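Local coordinates for protein O-phospho-L-seryl-tRNA:Cys-tRNA synthase (Methanocaldococcus jannaschii DSM 2661, PDB 5X6B) that probably converts O-phosphoserine attached to tRNA(Cys) into cysteine, using pyridoxal phosphate, in the tRNA-dependent route to cysteine, at residues B[355-360]-B[385-390]; B[349-354]-B[390-395]. One frame throughout, in Å; residues are numbered along the deposited sequence.

Interaction 1 of 2, residues B[355-360]-B[385-390]; sequences VLDEIA and GVTKEI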
ATOM      1  N   VAL B 355     -23.744 -32.647   6.617  1.00 71.56           N
ATOM      2  CA  VAL B 355     -24.638 -32.736   5.468  1.00 74.17           C
ATOM      3  C   VAL B 355     -23.876 -32.561   4.151  1.00 72.86           C
ATOM      4  O   VAL B 355     -24.252 -33.132   3.130  1.00 72.53           O
ATOM      5  CB  VAL B 355     -25.783 -31.692   5.566  1.00 77.43           C
ATOM      6  CG1 VAL B 355     -25.234 -30.271   5.600  1.00 67.23           C
ATOM      7  CG2 VAL B 355     -26.780 -31.867   4.429  1.00 67.95           C
ATOM      8  N   LEU B 356     -22.787 -31.798   4.183  1.00 68.89           N
ATOM      9  CA  LEU B 356     -21.979 -31.599   2.984  1.00 73.79           C
ATOM     10  C   LEU B 356     -21.207 -32.874   2.601  1.00 81.33           C
ATOM     11  O   LEU B 356     -20.949 -33.107   1.420  1.00 84.92           O
ATOM     12  CB  LEU B 356     -21.021 -30.419   3.177  1.00 70.89           C
ATOM     13  CG  LEU B 356     -21.681 -29.055   3.413  1.00 73.70           C
ATOM     14  CD1 LEU B 356     -20.641 -27.950   3.480  1.00 73.08           C
ATOM     15  CD2 LEU B 356     -22.713 -28.751   2.333  1.00 68.51           C
ATOM     16  N   ASP B 357     -20.844 -33.685   3.600  1.00 82.10           N
ATOM     17  CA  ASP B 357     -20.271 -35.021   3.388  1.00 87.51           C
ATOM     18  C   ASP B 357     -21.314 -35.921   2.767  1.00 86.43           C
ATOM     19  O   ASP B 357     -21.061 -36.649   1.798  1.00 76.78           O
ATOM     20  CB  ASP B 357     -19.818 -35.646   4.707  1.00 86.82           C
ATOM     21  CG  ASP B 357     -18.509 -35.103   5.194  1.00 93.06           C
ATOM     22  OD1 ASP B 357     -17.690 -34.652   4.362  1.00 97.42           O
ATOM     23  OD2 ASP B 357     -18.317 -35.129   6.428  1.00 93.24           O
ATOM     24  N   GLU B 358     -22.500 -35.858   3.365  1.00 78.51           N
ATOM     25  CA  GLU B 358     -23.617 -36.679   2.950  1.00 76.04           C
ATOM     26  C   GLU B 358     -23.931 -36.424   1.494  1.00 88.45           C
ATOM     27  O   GLU B 358     -24.374 -37.318   0.800  1.00104.62           O
ATOM     28  CB  GLU B 358     -24.853 -36.407   3.807  1.00 81.36           C
ATOM     29  CG  GLU B 358     -24.660 -36.624   5.293  1.00 89.62           C
ATOM     30  CD  GLU B 358     -25.881 -36.205   6.084  1.00102.88           C
ATOM     31  OE1 GLU B 358     -26.869 -35.769   5.451  1.00 91.93           O
ATOM     32  OE2 GLU B 358     -25.853 -36.305   7.329  1.00114.47           O
ATOM     33  N   ILE B 359     -23.693 -35.206   1.025  1.00 84.07           N
ATOM     34  CA  ILE B 359     -23.976 -34.893  -0.366  1.00 81.17           C
ATOM     35  C   ILE B 359     -22.780 -35.223  -1.256  1.00 83.79           C
ATOM     36  O   ILE B 359     -22.951 -35.718  -2.371  1.00 88.41           O
ATOM     37  CB  ILE B 359     -24.365 -33.417  -0.539  1.00 74.21           C
ATOM     38  CG1 ILE B 359     -25.594 -33.101   0.309  1.00 66.45           C
ATOM     39  CG2 ILE B 359     -24.662 -33.120  -1.995  1.00 78.62           C
ATOM     40  CD1 ILE B 359     -25.907 -31.630   0.407  1.00 78.45           C
ATOM     41  N   ALA B 360     -21.576 -34.968  -0.753  1.00 75.38           N
ATOM     42  CA  ALA B 360     -20.354 -35.180  -1.524  1.00 83.28           C
ATOM     43  C   ALA B 360     -20.193 -36.631  -1.961  1.00 88.51           C
ATOM     44  O   ALA B 360     -19.808 -36.908  -3.097  1.00 96.60           O
ATOM     45  CB  ALA B 360     -19.141 -34.739  -0.720  1.00 79.73           C
ATOM     46  N   GLY B 385     -12.984 -28.998  -2.146  1.00 74.74           N
ATOM     47  CA  GLY B 385     -12.748 -30.359  -1.697  1.00 81.80           C
ATOM     48  C   GLY B 385     -13.091 -30.656  -0.249  1.00 86.00           C
ATOM     49  O   GLY B 385     -13.217 -31.819   0.134  1.00 94.22           O
ATOM     50  N   VAL B 386     -13.241 -29.616   0.563  1.00 79.04           N
ATOM     51  CA  VAL B 386     -13.537 -29.804   1.978  1.00 80.91           C
ATOM     52  C   VAL B 386     -15.039 -29.746   2.241  1.00 77.05           C
ATOM     53  O   VAL B 386     -15.701 -28.795   1.841  1.00 82.04           O
ATOM     54  CB  VAL B 386     -12.839 -28.745   2.846  1.00 80.62           C
ATOM     55  CG1 VAL B 386     -13.009 -29.078   4.312  1.00 74.59           C
ATOM     56  CG2 VAL B 386     -11.366 -28.651   2.488  1.00 74.76           C
ATOM     57  N   THR B 387     -15.577 -30.763   2.913  1.00 91.68           N
ATOM     58  CA  THR B 387     -17.012 -30.803   3.205  1.00 88.75           C
ATOM     59  C   THR B 387     -17.312 -31.112   4.676  1.00 82.71           C
ATOM     60  O   THR B 387     -18.406 -30.845   5.161  1.00 89.83           O
ATOM     61  CB  THR B 387     -17.742 -31.838   2.310  1.00 77.41           C
ATOM     62  OG1 THR B 387     -17.147 -33.130   2.471  1.00 98.20           O
ATOM     63  CG2 THR B 387     -17.665 -31.429   0.846  1.00 71.71           C
ATOM     64  N   LYS B 388     -16.339 -31.669   5.384  1.00 84.22           N
ATOM     65  CA  LYS B 388     -16.533 -31.983   6.794  1.00 86.01           C
ATOM     66  C   LYS B 388     -16.633 -30.712   7.633  1.00 75.81           C
ATOM     67  O   LYS B 388     -17.411 -30.635   8.588  1.00 79.59           O
ATOM     68  CB  LYS B 388     -15.403 -32.872   7.307  1.00 86.69           C
ATOM     69  CG  LYS B 388     -15.580 -34.306   6.876  1.00110.67           C
ATOM     70  CD  LYS B 388     -14.672 -35.309   7.570  1.00114.77           C
ATOM     71  CE  LYS B 388     -14.734 -36.632   6.816  1.00131.70           C
ATOM     72  NZ  LYS B 388     -13.650 -37.598   7.127  1.00131.42           N
ATOM     73  N   GLU B 389     -15.866 -29.705   7.238  1.00 72.44           N
ATOM     74  CA  GLU B 389     -15.850 -28.412   7.904  1.00 72.81           C
ATOM     75  C   GLU B 389     -15.829 -27.303   6.854  1.00 82.65           C
ATOM     76  O   GLU B 389     -15.440 -27.542   5.711  1.00 83.34           O
ATOM     77  CB  GLU B 389     -14.627 -28.296   8.815  1.00 69.06           C
ATOM     78  CG  GLU B 389     -14.709 -29.108  10.094  1.00 97.40           C
ATOM     79  CD  GLU B 389     -13.347 -29.364  10.715  1.00103.26           C
ATOM     80  OE1 GLU B 389     -12.356 -28.769  10.245  1.00 98.06           O
ATOM     81  OE2 GLU B 389     -13.270 -30.160  11.678  1.00 87.83           O
ATOM     82  N   ILE B 390     -16.271 -26.105   7.235  1.00 55.79           N
ATOM     83  CA  ILE B 390     -15.984 -24.888   6.470  1.00 64.33           C
ATOM     84  C   ILE B 390     -15.677 -23.716   7.402  1.00 63.90           C
ATOM     85  O   ILE B 390     -16.231 -23.611   8.496  1.00 64.24           O
ATOM     86  CB  ILE B 390     -17.148 -24.458   5.530  1.00 67.08           C
ATOM     87  CG1 ILE B 390     -18.435 -24.213   6.317  1.00 60.49           C
ATOM     88  CG2 ILE B 390     -17.373 -25.474   4.423  1.00 70.31           C
ATOM     89  CD1 ILE B 390     -19.570 -23.703   5.465  1.00 63.86           C
TER
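Thr387 meets the helix 354-360 with three different parts of its surface, and each finds a different partner. Its hydroxyl OG1 donates a hydrogen bond to Asp357 OD1, modelled at 2.5 Å, a length not to be read too closely at this resolution. With chi1 at 56°, OG1 lies between the backbone N and the carbonyl carbon, while the methyl CG2 is anti to the carbonyl carbon. That split lets one residue serve a carboxylate and an apolar patch together, for CG2 packs on Ala360 CB at 3.9 Å, one helical turn on from Leu356. Leu356 fills the third place: its CB lies 3.7 Å from Thr387 CB and also leans on the backbone at Thr387 O. Further along the same side chain, Leu356 CD1 reaches Ile390 CG2 at 4.2 Å, extending the apolar contact from the turn into the start of the strand. The exposed Lys388 lies near the Asp357 carboxylate, modelled too close to rely on; Lys388 NZ stays 5.3 Å from Asp357 OD2, so any attraction is probably modest. The turn is itself held by Thr353, whose OG1 probably hydrogen-bonds to Thr387 O, with a further backbone bond between Thr353 and Lys388. Helix 369-375 closes over the apolar side, Phe370 against Leu356 and Phe369 against Ala360 and Thr387, so the short helix is clamped between that helix and the turn entering strand 389-392.

Interaction 2 of 2, residues B[349-354]-B[390-395]; sequences IKFETP and IKMSVY
Phe351 and Met392 meet at the edge of the ring, where Met392 SD lies in the ring plane, 4.0 Å from Phe351 CE2: a Met-aromatic contact. Met392 CG sits between its backbone N and carbonyl carbon (chi1 48°), and the chain turns about the CG-SD bond. Ile349 CG2 lies over one face of the ring, toward its rim. Ile390 completes this close-packed surface, its CG1 touching both Phe351 CB at 4.0 Å and Thr353 CG2 at 3.9 Å. Beneath the side chains, two antiparallel hydrogen-bonded pairs fix the register: Ile349 and Met392 exchange bonds through N and O in both directions, as do Phe351 and Ile390, with Ile349 N to Met392 O at 2.9 Å the straightest (168°). Across the segments the opposite face is sparser. There buried Lys350 and partly exposed Lys391, the non-hydrogen-bonded pair, touch through their aliphatic CG atoms, 4.1 Å apart, and then separate. Their amino groups find other partners, Lys350 NZ a salt bridge with Glu205 and Lys391 NZ the carbonyl of Gly204. Strand 349-352 is the middle of a three-stranded antiparallel sheet, flanked by strands 337-338 and 389-392, and helix 317-331 packs on the Ile349 and Phe351 side chains.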
ATOM      1  N   ILE B 349     -16.228 -17.831  11.640  1.00 51.60           N
ATOM      2  CA  ILE B 349     -17.068 -18.964  11.995  1.00 45.42           C
ATOM      3  C   ILE B 349     -16.523 -20.276  11.448  1.00 58.55           C
ATOM      4  O   ILE B 349     -16.180 -20.371  10.269  1.00 56.13           O
ATOM      5  CB  ILE B 349     -18.507 -18.787  11.472  1.00 61.97           C
ATOM      6  CG1 ILE B 349     -19.061 -17.414  11.849  1.00 53.34           C
ATOM      7  CG2 ILE B 349     -19.407 -19.885  12.005  1.00 58.77           C
ATOM      8  CD1 ILE B 349     -20.402 -17.120  11.200  1.00 50.83           C
ATOM      9  N   LYS B 350     -16.455 -21.289  12.305  1.00 63.85           N
ATOM     10  CA  LYS B 350     -16.138 -22.636  11.847  1.00 62.73           C
ATOM     11  C   LYS B 350     -17.314 -23.581  12.082  1.00 64.68           C
ATOM     12  O   LYS B 350     -17.689 -23.858  13.223  1.00 57.24           O
ATOM     13  CB  LYS B 350     -14.888 -23.167  12.543  1.00 65.76           C
ATOM     14  CG  LYS B 350     -14.425 -24.515  12.010  1.00 68.69           C
ATOM     15  CD  LYS B 350     -13.127 -24.949  12.669  1.00 77.90           C
ATOM     16  CE  LYS B 350     -12.616 -26.254  12.094  1.00 67.13           C
ATOM     17  NZ  LYS B 350     -11.336 -26.665  12.733  1.00 79.95           N
ATOM     18  N   PHE B 351     -17.899 -24.064  10.991  1.00 59.79           N
ATOM     19  CA  PHE B 351     -19.015 -24.994  11.059  1.00 56.40           C
ATOM     20  C   PHE B 351     -18.558 -26.429  10.869  1.00 63.68           C
ATOM     21  O   PHE B 351     -17.735 -26.716  10.000  1.00 70.00           O
ATOM     22  CB  PHE B 351     -20.070 -24.683   9.987  1.00 64.75           C
ATOM     23  CG  PHE B 351     -20.866 -23.433  10.238  1.00 69.29           C
ATOM     24  CD1 PHE B 351     -21.697 -23.330  11.341  1.00 64.74           C
ATOM     25  CD2 PHE B 351     -20.817 -22.376   9.340  1.00 67.69           C
ATOM     26  CE1 PHE B 351     -22.441 -22.184  11.561  1.00 68.16           C
ATOM     27  CE2 PHE B 351     -21.557 -21.230   9.554  1.00 63.14           C
ATOM     28  CZ  PHE B 351     -22.371 -21.134  10.668  1.00 63.72           C
ATOM     29  N   GLU B 352     -19.104 -27.334  11.670  1.00 68.60           N
ATOM     30  CA  GLU B 352     -19.050 -28.743  11.328  1.00 65.56           C
ATOM     31  C   GLU B 352     -20.227 -29.001  10.402  1.00 70.45           C
ATOM     32  O   GLU B 352     -21.374 -28.713  10.753  1.00 72.36           O
ATOM     33  CB  GLU B 352     -19.118 -29.629  12.569  1.00 73.83           C
ATOM     34  CG  GLU B 352     -19.010 -31.113  12.261  1.00 82.15           C
ATOM     35  CD  GLU B 352     -19.184 -31.972  13.492  1.00 80.36           C
ATOM     36  OE1 GLU B 352     -19.509 -31.418  14.564  1.00 77.81           O
ATOM     37  OE2 GLU B 352     -18.989 -33.200  13.387  1.00 92.42           O
ATOM     38  N   THR B 353     -19.949 -29.523   9.213  1.00 72.23           N
ATOM     39  CA  THR B 353     -20.978 -29.638   8.187  1.00 66.31           C
ATOM     40  C   THR B 353     -21.139 -31.058   7.657  1.00 63.51           C
ATOM     41  O   THR B 353     -20.746 -31.349   6.530  1.00 72.43           O
ATOM     42  CB  THR B 353     -20.677 -28.693   7.004  1.00 74.30           C
ATOM     43  OG1 THR B 353     -19.405 -29.022   6.433  1.00 70.56           O
ATOM     44  CG2 THR B 353     -20.652 -27.243   7.469  1.00 55.27           C
ATOM     45  N   PRO B 354     -21.740 -31.946   8.464  1.00 76.84           N
ATOM     46  CA  PRO B 354     -21.925 -33.348   8.075  1.00 71.81           C
ATOM     47  C   PRO B 354     -22.744 -33.504   6.797  1.00 71.98           C
ATOM     48  O   PRO B 354     -22.456 -34.388   5.990  1.00 72.16           O
ATOM     49  CB  PRO B 354     -22.675 -33.949   9.270  1.00 76.06           C
ATOM     50  CG  PRO B 354     -22.390 -33.034  10.405  1.00 68.43           C
ATOM     51  CD  PRO B 354     -22.300 -31.671   9.799  1.00 77.54           C
ATOM     52  N   ILE B 390     -16.271 -26.105   7.235  1.00 55.79           N
ATOM     53  CA  ILE B 390     -15.984 -24.888   6.470  1.00 64.33           C
ATOM     54  C   ILE B 390     -15.677 -23.716   7.402  1.00 63.90           C
ATOM     55  O   ILE B 390     -16.231 -23.611   8.496  1.00 64.24           O
ATOM     56  CB  ILE B 390     -17.148 -24.458   5.530  1.00 67.08           C
ATOM     57  CG1 ILE B 390     -18.435 -24.213   6.317  1.00 60.49           C
ATOM     58  CG2 ILE B 390     -17.373 -25.474   4.423  1.00 70.31           C
ATOM     59  CD1 ILE B 390     -19.570 -23.703   5.465  1.00 63.86           C
ATOM     60  N   LYS B 391     -14.781 -22.841   6.960  1.00 53.75           N
ATOM     61  CA  LYS B 391     -14.519 -21.592   7.662  1.00 47.30           C
ATOM     62  C   LYS B 391     -14.985 -20.419   6.804  1.00 64.09           C
ATOM     63  O   LYS B 391     -14.696 -20.355   5.609  1.00 63.96           O
ATOM     64  CB  LYS B 391     -13.035 -21.450   8.001  1.00 55.97           C
ATOM     65  CG  LYS B 391     -12.557 -22.411   9.077  1.00 81.24           C
ATOM     66  CD  LYS B 391     -11.046 -22.393   9.224  1.00 75.20           C
ATOM     67  CE  LYS B 391     -10.535 -21.014   9.589  1.00 68.39           C
ATOM     68  NZ  LYS B 391      -9.060 -21.039   9.815  1.00 76.79           N
ATOM     69  N   MET B 392     -15.716 -19.497   7.418  1.00 55.60           N
ATOM     70  CA  MET B 392     -16.219 -18.337   6.705  1.00 48.96           C
ATOM     71  C   MET B 392     -16.355 -17.126   7.615  1.00 51.85           C
ATOM     72  O   MET B 392     -16.363 -17.242   8.841  1.00 52.92           O
ATOM     73  CB  MET B 392     -17.568 -18.651   6.059  1.00 48.09           C
ATOM     74  CG  MET B 392     -18.555 -19.320   6.994  1.00 53.95           C
ATOM     75  SD  MET B 392     -20.170 -19.562   6.234  1.00 59.87           S
ATOM     76  CE  MET B 392     -20.749 -17.874   6.141  1.00 50.98           C
ATOM     77  N   SER B 393     -16.449 -15.960   6.994  1.00 49.94           N
ATOM     78  CA  SER B 393     -16.732 -14.731   7.704  1.00 45.00           C
ATOM     79  C   SER B 393     -17.524 -13.834   6.766  1.00 49.75           C
ATOM     80  O   SER B 393     -17.274 -13.815   5.558  1.00 54.26           O
ATOM     81  CB  SER B 393     -15.443 -14.056   8.169  1.00 43.14           C
ATOM     82  OG  SER B 393     -15.708 -12.872   8.904  1.00 45.43           O
ATOM     83  N   VAL B 394     -18.501 -13.120   7.309  1.00 46.81           N
ATOM     84  CA  VAL B 394     -19.273 -12.179   6.509  1.00 44.10           C
ATOM     85  C   VAL B 394     -18.957 -10.778   6.995  1.00 42.01           C
ATOM     86  O   VAL B 394     -19.685  -9.828   6.709  1.00 46.53           O
ATOM     87  CB  VAL B 394     -20.796 -12.444   6.583  1.00 38.34           C
ATOM     88  CG1 VAL B 394     -21.111 -13.853   6.089  1.00 33.30           C
ATOM     89  CG2 VAL B 394     -21.329 -12.222   8.004  1.00 31.00           C
ATOM     90  N   TYR B 395     -17.859 -10.660   7.734  1.00 38.13           N
ATOM     91  CA  TYR B 395     -17.405  -9.363   8.207  1.00 41.25           C
ATOM     92  C   TYR B 395     -17.282  -8.375   7.057  1.00 50.18           C
ATOM     93  O   TYR B 395     -16.747  -8.702   5.995  1.00 50.03           O
ATOM     94  CB  TYR B 395     -16.062  -9.475   8.928  1.00 41.91           C
ATOM     95  CG  TYR B 395     -15.584  -8.148   9.468  1.00 46.76           C
ATOM     96  CD1 TYR B 395     -15.936  -7.733  10.743  1.00 38.66           C
ATOM     97  CD2 TYR B 395     -14.805  -7.295   8.692  1.00 49.26           C
ATOM     98  CE1 TYR B 395     -15.520  -6.512  11.234  1.00 41.40           C
ATOM     99  CE2 TYR B 395     -14.385  -6.071   9.176  1.00 42.29           C
ATOM    100  CZ  TYR B 395     -14.747  -5.688  10.447  1.00 40.83           C
ATOM    101  OH  TYR B 395     -14.330  -4.479  10.942  1.00 48.08           O
TER

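In the fold
Along the chain the segments run 349-354, 355-360, 385-390 and 390-395, so interaction 1 forms within the chain length spanned by interaction 2. Their centres are about 12 Å apart. Both use strand 389-392 and share Ile390, and strand 349-352 leads straight into helix 354-360, so pairing the strands also brings that helix against the turn before the returning strand. This small sheet is separate from the seven-stranded mixed sheet, consistent with the C-terminal domain of a fold-type I pyridoxal phosphate enzyme. The nearest atoms of interactions 1 and 2 lie about 47 and 37 Å from the bound nucleic acid, so neither contact touches it.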